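Spermidine/putrescine ABC transporter, periplasmic binding protein (Treponema pallidum, PDB 2V84) probably serves as a polyamine receptor of an ABC transporter, binding spermidine and putrescine for uptake. Local coordinates at residues D165-M170 against E331-H336; A172-L177 against A190-L195; N180-N185 against R319-T324. All blocks are in the same frame, centred on the assembly; numbering follows the deposited sequence. Where two conformers were deposited one is given.

Contact 1: residues D165-M170 against E331-H336; sequences DMREVM and EHYNAH
Y333 and M166 bring two helices together near the start of helix 166-176. The side chain of Y333 can be followed outward along this contact. With chi1 at -76° the ring points away from its own carbonyl carbon, and CD2 and CE2 come to M170 and R167. CB lies 3.9 Å from M166 SD, and the two side chains run nearly perpendicular to each other. M166 was deposited in two conformers, so its contacts here hold for one of them. In that conformer M166 CE also lies 3.4 Å from N334 OD1. Farther along the Y333 ring, CD2 meets M170 CB at 4.3 Å. CE2 then lies 3.8 Å from R167 NE. The guanidinium and ring planes are 54° apart, so this is no flat stack. At the tip, Y333 OH bonds to T183 O and, weakly, to V181 O.

The axes of the short helical segments approach to 10.8 Å and cross at 82°. Y333, M166 and M170 make most of the contact between the two segments. The fold is that of a type II periplasmic binding protein, and D165, M166, R167 and E168 are predicted to bind spermidine. D165 is the N-cap of helix 166-176. Its OD2 accepts from E168 N at 2.9 Å through the anti lone pair.

The buried R167 bends at chi2 and chi3. The bends bring CD and NE near Y333 CD2 and CE2, while NH1 bonds to T324 O and NH2 to V181 O. One turn on from M166, M170 CE touches H336 CB at 4.2 Å.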
# COMPACT_ATOMS: atom_id res chain seq x y z
N ASP A 165 3.00 -9.75 6.20
CA ASP A 165 3.64 -8.47 6.29
C ASP A 165 3.65 -8.02 7.74
O ASP A 165 2.59 -7.88 8.36
CB ASP A 165 2.93 -7.41 5.43
CG ASP A 165 3.68 -6.08 5.42
OD1 ASP A 165 4.62 -5.91 4.61
OD2 ASP A 165 3.38 -5.22 6.26
N MET A 166 4.86 -7.76 8.25
CA MET A 166 5.09 -7.40 9.65
C MET A 166 4.43 -6.09 10.09
O MET A 166 3.84 -6.02 11.17
CB MET A 166 6.59 -7.30 9.92
CG MET A 166 6.95 -6.76 11.30
SD MET A 166 8.73 -6.75 11.53
CE MET A 166 9.14 -5.32 10.50
N ARG A 167 4.56 -5.04 9.29
CA ARG A 167 3.99 -3.75 9.68
C ARG A 167 2.46 -3.75 9.60
O ARG A 167 1.81 -3.10 10.42
CB ARG A 167 4.63 -2.58 8.91
CG ARG A 167 6.12 -2.46 9.12
CD ARG A 167 6.51 -2.04 10.55
NE ARG A 167 5.66 -0.98 11.11
CZ ARG A 167 5.88 0.33 10.99
NH1 ARG A 167 6.91 0.79 10.30
NH2 ARG A 167 5.03 1.20 11.54
N GLU A 168 1.90 -4.48 8.63
CA GLU A 168 0.44 -4.64 8.52
C GLU A 168 -0.16 -5.41 9.68
O GLU A 168 -1.17 -5.00 10.25
CB GLU A 168 0.02 -5.34 7.21
CG GLU A 168 0.15 -4.51 5.92
CD GLU A 168 -0.63 -3.19 5.88
OE1 GLU A 168 -1.46 -2.87 6.76
OE2 GLU A 168 -0.39 -2.44 4.93
N VAL A 169 0.44 -6.56 10.01
CA VAL A 169 -0.11 -7.42 11.06
C VAL A 169 0.11 -6.84 12.46
O VAL A 169 -0.84 -6.70 13.24
CB VAL A 169 0.35 -8.89 10.89
CG1 VAL A 169 -0.22 -9.79 12.00
CG2 VAL A 169 -0.15 -9.41 9.53
N MET A 170 1.35 -6.45 12.75
CA MET A 170 1.64 -5.74 14.00
C MET A 170 0.80 -4.46 14.12
O MET A 170 0.27 -4.14 15.20
CB MET A 170 3.13 -5.41 14.15
CG MET A 170 4.03 -6.62 14.47
SD MET A 170 3.56 -7.55 15.97
CE MET A 170 4.30 -6.46 17.19
N GLU A 331 13.93 -2.99 15.46
CA GLU A 331 14.53 -4.19 16.03
C GLU A 331 13.56 -4.97 16.92
O GLU A 331 13.62 -6.20 16.97
CB GLU A 331 15.82 -3.88 16.78
CG GLU A 331 17.09 -3.92 15.91
CD GLU A 331 16.98 -3.09 14.63
OE1 GLU A 331 17.48 -1.94 14.61
OE2 GLU A 331 16.38 -3.58 13.64
N HIS A 332 12.68 -4.25 17.60
CA HIS A 332 11.67 -4.89 18.45
C HIS A 332 10.56 -5.48 17.61
O HIS A 332 10.07 -6.57 17.89
CB HIS A 332 11.09 -3.89 19.45
CG HIS A 332 12.13 -3.13 20.21
ND1 HIS A 332 13.05 -3.73 21.03
CD2 HIS A 332 12.40 -1.80 20.25
CE1 HIS A 332 13.85 -2.81 21.54
NE2 HIS A 332 13.47 -1.63 21.09
N TYR A 333 10.16 -4.75 16.57
CA TYR A 333 9.20 -5.27 15.59
C TYR A 333 9.72 -6.56 14.97
O TYR A 333 9.00 -7.55 14.91
CB TYR A 333 8.94 -4.24 14.49
CG TYR A 333 8.04 -3.08 14.84
CD1 TYR A 333 8.54 -1.97 15.53
CD2 TYR A 333 6.70 -3.08 14.46
CE1 TYR A 333 7.71 -0.89 15.84
CE2 TYR A 333 5.87 -2.01 14.75
CZ TYR A 333 6.38 -0.91 15.45
OH TYR A 333 5.57 0.14 15.75
N ASN A 334 10.97 -6.54 14.51
CA ASN A 334 11.59 -7.73 13.90
C ASN A 334 11.60 -8.96 14.78
O ASN A 334 11.32 -10.07 14.32
CB ASN A 334 13.04 -7.45 13.51
CG ASN A 334 13.18 -6.68 12.21
OD1 ASN A 334 12.21 -6.23 11.61
ND2 ASN A 334 14.42 -6.52 11.77
N ALA A 335 11.97 -8.75 16.05
CA ALA A 335 12.13 -9.81 17.04
C ALA A 335 10.80 -10.46 17.39
O ALA A 335 10.72 -11.68 17.53
CB ALA A 335 12.80 -9.26 18.31
N HIS A 336 9.76 -9.65 17.51
CA HIS A 336 8.43 -10.18 17.75
C HIS A 336 7.88 -10.86 16.50
O HIS A 336 7.28 -11.93 16.58
CB HIS A 336 7.48 -9.07 18.22
CG HIS A 336 7.73 -8.62 19.62
ND1 HIS A 336 7.52 -9.43 20.71
CD2 HIS A 336 8.16 -7.43 20.11
CE1 HIS A 336 7.82 -8.77 21.82
NE2 HIS A 336 8.21 -7.55 21.48

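Contact 2: residues A172-L177 against A190-L195; sequences AALASL and AQAAIL
A173 and A192 pack methyl to methyl where helices 166-176 and 186-200 cross. Their CB atoms are 3.9 Å apart. Such small side chains let the segment axes come within 8.7 Å. The axes cross at 108°, not far from perpendicular.

The apolar contacts spread out from this alanine pair. L174 CD2 reaches the same methyl, A192 CB, at 4.0 Å. L177, the first residue to leave the helix, sends CD1 against the other helix, 3.7 Å from A192 CA. L177 and L195 point at each other tip to tip, with L177 CG 3.9 Å from L195 CD2. The chi1 of L195, -168°, places its CG beside the carbonyl carbon and turns the side chain to this meeting. The same L195 methyl, CD2, packs 3.8 Å from A173 O.

Polar groups touch the contact without bonding across it. The side chain of Q191 runs extended beyond CG and passes L177 at a slant. Its NE2 lies 3.8 Å from L177 CD2, a van der Waals approach. Q191 OE1 has its partner in Y179 OH. Within helix 166-176, S176 OG donates to A172 O at 2.9 Å. That oxygen also accepts from S176 N, and the two donors reach it from opposite faces of its plane.

Around the crossing, A173 and S176 also touch W200, farther along helix 186-200. A172 and S176 pack on W148 in a loop. On the side of helix 330-342, L174 meets Y333, while A190 and A193 meet H336.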
# COMPACT_ATOMS: atom_id res chain seq x y z
N ALA A 172 -2.18 -3.74 12.72
CA ALA A 172 -3.57 -4.10 13.04
C ALA A 172 -3.74 -4.45 14.51
O ALA A 172 -4.74 -4.08 15.13
CB ALA A 172 -4.02 -5.23 12.18
N ALA A 173 -2.78 -5.18 15.07
CA ALA A 173 -2.79 -5.56 16.49
C ALA A 173 -2.63 -4.34 17.38
O ALA A 173 -3.38 -4.17 18.35
CB ALA A 173 -1.72 -6.58 16.78
N LEU A 174 -1.67 -3.50 17.04
CA LEU A 174 -1.45 -2.21 17.74
C LEU A 174 -2.70 -1.33 17.71
O LEU A 174 -3.14 -0.85 18.76
CB LEU A 174 -0.27 -1.48 17.14
CG LEU A 174 1.10 -2.05 17.51
CD1 LEU A 174 2.20 -1.56 16.56
CD2 LEU A 174 1.44 -1.70 18.96
N ALA A 175 -3.27 -1.14 16.51
CA ALA A 175 -4.50 -0.40 16.32
C ALA A 175 -5.62 -0.93 17.24
O ALA A 175 -6.19 -0.17 18.01
CB ALA A 175 -4.92 -0.43 14.86
N SER A 176 -5.90 -2.23 17.16
CA SER A 176 -6.90 -2.87 18.02
C SER A 176 -6.71 -2.58 19.50
O SER A 176 -7.69 -2.35 20.20
CB SER A 176 -6.90 -4.39 17.82
OG SER A 176 -7.22 -4.70 16.49
N LEU A 177 -5.46 -2.60 19.96
CA LEU A 177 -5.12 -2.30 21.36
C LEU A 177 -5.03 -0.81 21.70
O LEU A 177 -4.58 -0.44 22.80
CB LEU A 177 -3.80 -2.98 21.74
CG LEU A 177 -3.82 -4.52 21.69
CD1 LEU A 177 -2.41 -5.08 21.57
CD2 LEU A 177 -4.55 -5.07 22.91
N ALA A 190 5.14 -5.88 22.61
CA ALA A 190 5.00 -7.20 23.22
C ALA A 190 3.53 -7.60 23.37
O ALA A 190 3.15 -8.75 23.11
CB ALA A 190 5.72 -7.23 24.58
N GLN A 191 2.70 -6.64 23.78
CA GLN A 191 1.26 -6.85 23.91
C GLN A 191 0.62 -7.19 22.55
O GLN A 191 -0.21 -8.09 22.45
CB GLN A 191 0.64 -5.57 24.46
CG GLN A 191 -0.79 -5.72 24.99
CD GLN A 191 -1.18 -4.52 25.86
OE1 GLN A 191 -0.32 -3.82 26.41
NE2 GLN A 191 -2.50 -4.28 25.97
N ALA A 192 1.03 -6.46 21.52
CA ALA A 192 0.58 -6.71 20.15
C ALA A 192 1.01 -8.10 19.68
O ALA A 192 0.23 -8.83 19.08
CB ALA A 192 1.11 -5.63 19.22
N ALA A 193 2.27 -8.45 19.97
CA ALA A 193 2.78 -9.78 19.61
C ALA A 193 1.98 -10.92 20.24
O ALA A 193 1.71 -11.94 19.59
CB ALA A 193 4.23 -9.90 19.97
N ILE A 194 1.62 -10.75 21.52
CA ILE A 194 0.82 -11.75 22.23
C ILE A 194 -0.58 -11.84 21.61
O ILE A 194 -1.11 -12.94 21.46
CB ILE A 194 0.72 -11.45 23.74
CG1 ILE A 194 2.08 -11.67 24.41
CG2 ILE A 194 -0.35 -12.35 24.38
CD1 ILE A 194 2.22 -11.06 25.83
N LEU A 195 -1.16 -10.69 21.26
CA LEU A 195 -2.45 -10.69 20.57
C LEU A 195 -2.42 -11.52 19.28
O LEU A 195 -3.28 -12.38 19.07
CB LEU A 195 -2.92 -9.25 20.30
CG LEU A 195 -4.36 -9.04 19.83
CD1 LEU A 195 -5.37 -9.55 20.89
CD2 LEU A 195 -4.62 -7.61 19.50

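Contact 3: residues N180-N185 against R319-T324; sequences NVNTKN and RGTLKT
A type I beta turn, N180 to T183, joins strand 321-322 and the residues just after it through the side-chain amide of N182. This amide holds the other backbone on both sides of K323. N182 ND2 donates to L322 O at 2.9 Å. The bond is nearly straight, 167°, and L322 O lies almost in the amide plane. N182 OD1 accepts from T324 N at 2.8 Å. Here the N-H stands above the carbonyl plane, 47° out of it. The two bonds together fix the rotation of the amide. T324 OG1 is also close to the amide, but its angles are poor for a bond.

Beside this grip, V181 CG2 packs 3.8 Å from T321 CG2. The two side chains lie side by side, pointing opposite ways. N180 OD1 appears to close an Asx turn with N182 N, though the place of that nitrogen is less sure.

K323 NZ makes salt bridges to E168 and to a bound MES, probably from the crystallisation liquor. L322 N also bonds to the MES. Strand 321-322 runs parallel to strand 254-260. The turn also rests on helix 166-176, V181 on A175 and T183 on L174.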
# COMPACT_ATOMS: atom_id res chain seq x y z
N ASN A 180 -0.44 3.29 18.83
CA ASN A 180 -0.04 3.81 17.53
C ASN A 180 0.56 2.70 16.66
O ASN A 180 1.44 1.97 17.13
CB ASN A 180 0.96 4.96 17.68
CG ASN A 180 1.02 5.81 16.44
OD1 ASN A 180 1.72 5.49 15.49
ND2 ASN A 180 0.24 6.88 16.43
N VAL A 181 0.08 2.57 15.42
CA VAL A 181 0.63 1.54 14.53
C VAL A 181 2.13 1.73 14.29
O VAL A 181 2.81 0.85 13.75
CB VAL A 181 -0.17 1.36 13.16
CG1 VAL A 181 -1.67 1.37 13.39
CG2 VAL A 181 0.21 2.38 12.15
N ASN A 182 2.66 2.88 14.74
CA ASN A 182 4.09 3.17 14.63
C ASN A 182 4.77 3.29 15.98
O ASN A 182 5.87 3.85 16.06
CB ASN A 182 4.33 4.48 13.85
CG ASN A 182 3.68 4.47 12.49
OD1 ASN A 182 3.93 3.59 11.68
ND2 ASN A 182 2.81 5.45 12.24
N THR A 183 4.13 2.77 17.02
CA THR A 183 4.63 2.91 18.38
C THR A 183 6.08 2.43 18.53
O THR A 183 6.55 1.56 17.79
CB THR A 183 3.72 2.23 19.43
OG1 THR A 183 3.99 2.79 20.72
CG2 THR A 183 3.92 0.71 19.47
N LYS A 184 6.78 3.04 19.47
CA LYS A 184 8.15 2.71 19.76
C LYS A 184 8.21 2.10 21.16
O LYS A 184 9.27 1.64 21.60
CB LYS A 184 9.00 3.97 19.69
CG LYS A 184 9.24 4.45 18.26
CD LYS A 184 8.99 5.94 18.13
CE LYS A 184 9.23 6.41 16.71
NZ LYS A 184 9.00 7.88 16.56
N ASN A 185 7.06 2.14 21.85
CA ASN A 185 6.91 1.59 23.19
C ASN A 185 7.00 0.08 23.19
O ASN A 185 6.21 -0.62 22.55
CB ASN A 185 5.58 2.06 23.81
CG ASN A 185 5.38 1.55 25.23
OD1 ASN A 185 5.34 0.35 25.48
ND2 ASN A 185 5.22 2.48 26.16
N ARG A 319 -9.77 7.88 9.43
CA ARG A 319 -9.55 7.47 10.83
C ARG A 319 -8.26 6.68 11.04
O ARG A 319 -7.78 6.56 12.17
CB ARG A 319 -10.71 6.61 11.31
CG ARG A 319 -12.02 7.36 11.40
CD ARG A 319 -13.12 6.46 11.89
NE ARG A 319 -14.27 7.24 12.29
CZ ARG A 319 -15.25 6.79 13.08
NH1 ARG A 319 -15.22 5.55 13.55
NH2 ARG A 319 -16.26 7.59 13.39
N GLY A 320 -7.72 6.15 9.95
CA GLY A 320 -6.56 5.28 9.98
C GLY A 320 -5.26 6.01 10.21
O GLY A 320 -5.22 7.23 10.13
N THR A 321 -4.20 5.26 10.49
CA THR A 321 -2.89 5.83 10.78
C THR A 321 -1.90 5.44 9.71
O THR A 321 -1.70 4.26 9.44
CB THR A 321 -2.35 5.40 12.18
OG1 THR A 321 -3.21 5.92 13.20
CG2 THR A 321 -0.93 5.97 12.46
N LEU A 322 -1.27 6.44 9.11
CA LEU A 322 -0.24 6.24 8.08
C LEU A 322 0.97 5.53 8.68
O LEU A 322 1.50 5.97 9.68
CB LEU A 322 0.18 7.60 7.50
CG LEU A 322 1.09 7.56 6.27
CD1 LEU A 322 0.28 7.05 5.08
CD2 LEU A 322 1.73 8.93 5.96
N LYS A 323 1.40 4.42 8.05
CA LYS A 323 2.58 3.70 8.51
C LYS A 323 3.82 4.53 8.22
O LYS A 323 4.00 5.04 7.10
CB LYS A 323 2.70 2.34 7.80
CG LYS A 323 1.63 1.33 8.21
CD LYS A 323 1.77 0.06 7.35
CE LYS A 323 1.41 0.34 5.90
NZ LYS A 323 1.60 -0.88 5.03
N THR A 324 4.66 4.69 9.23
CA THR A 324 5.80 5.56 9.10
C THR A 324 7.07 4.83 9.48
O THR A 324 7.03 3.69 9.95
CB THR A 324 5.69 6.80 10.04
OG1 THR A 324 5.72 6.35 11.39
CG2 THR A 324 4.40 7.59 9.78

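From the N terminus, the chain first enters these contacts at 165-170. Helix 166-176 continues from there into 172-177. Contact 2 closes the shortest loop, when helix 186-200 returns on helix 166-176 through 190-195. The turn at 180-185 lies between those two helices and waits for 319-324 to complete contact 3. Contacts 2 and 3 therefore cross along the chain. Both fall within the long loop that contact 1 completes last, at 331-336. In space, contact 1 lies about 10 Å from contact 2 and about 12 Å from contact 3, centre to centre. Together they tie helices 166-176, 186-200 and 330-342 to the strand 321-322 at the edge of the mixed sheet.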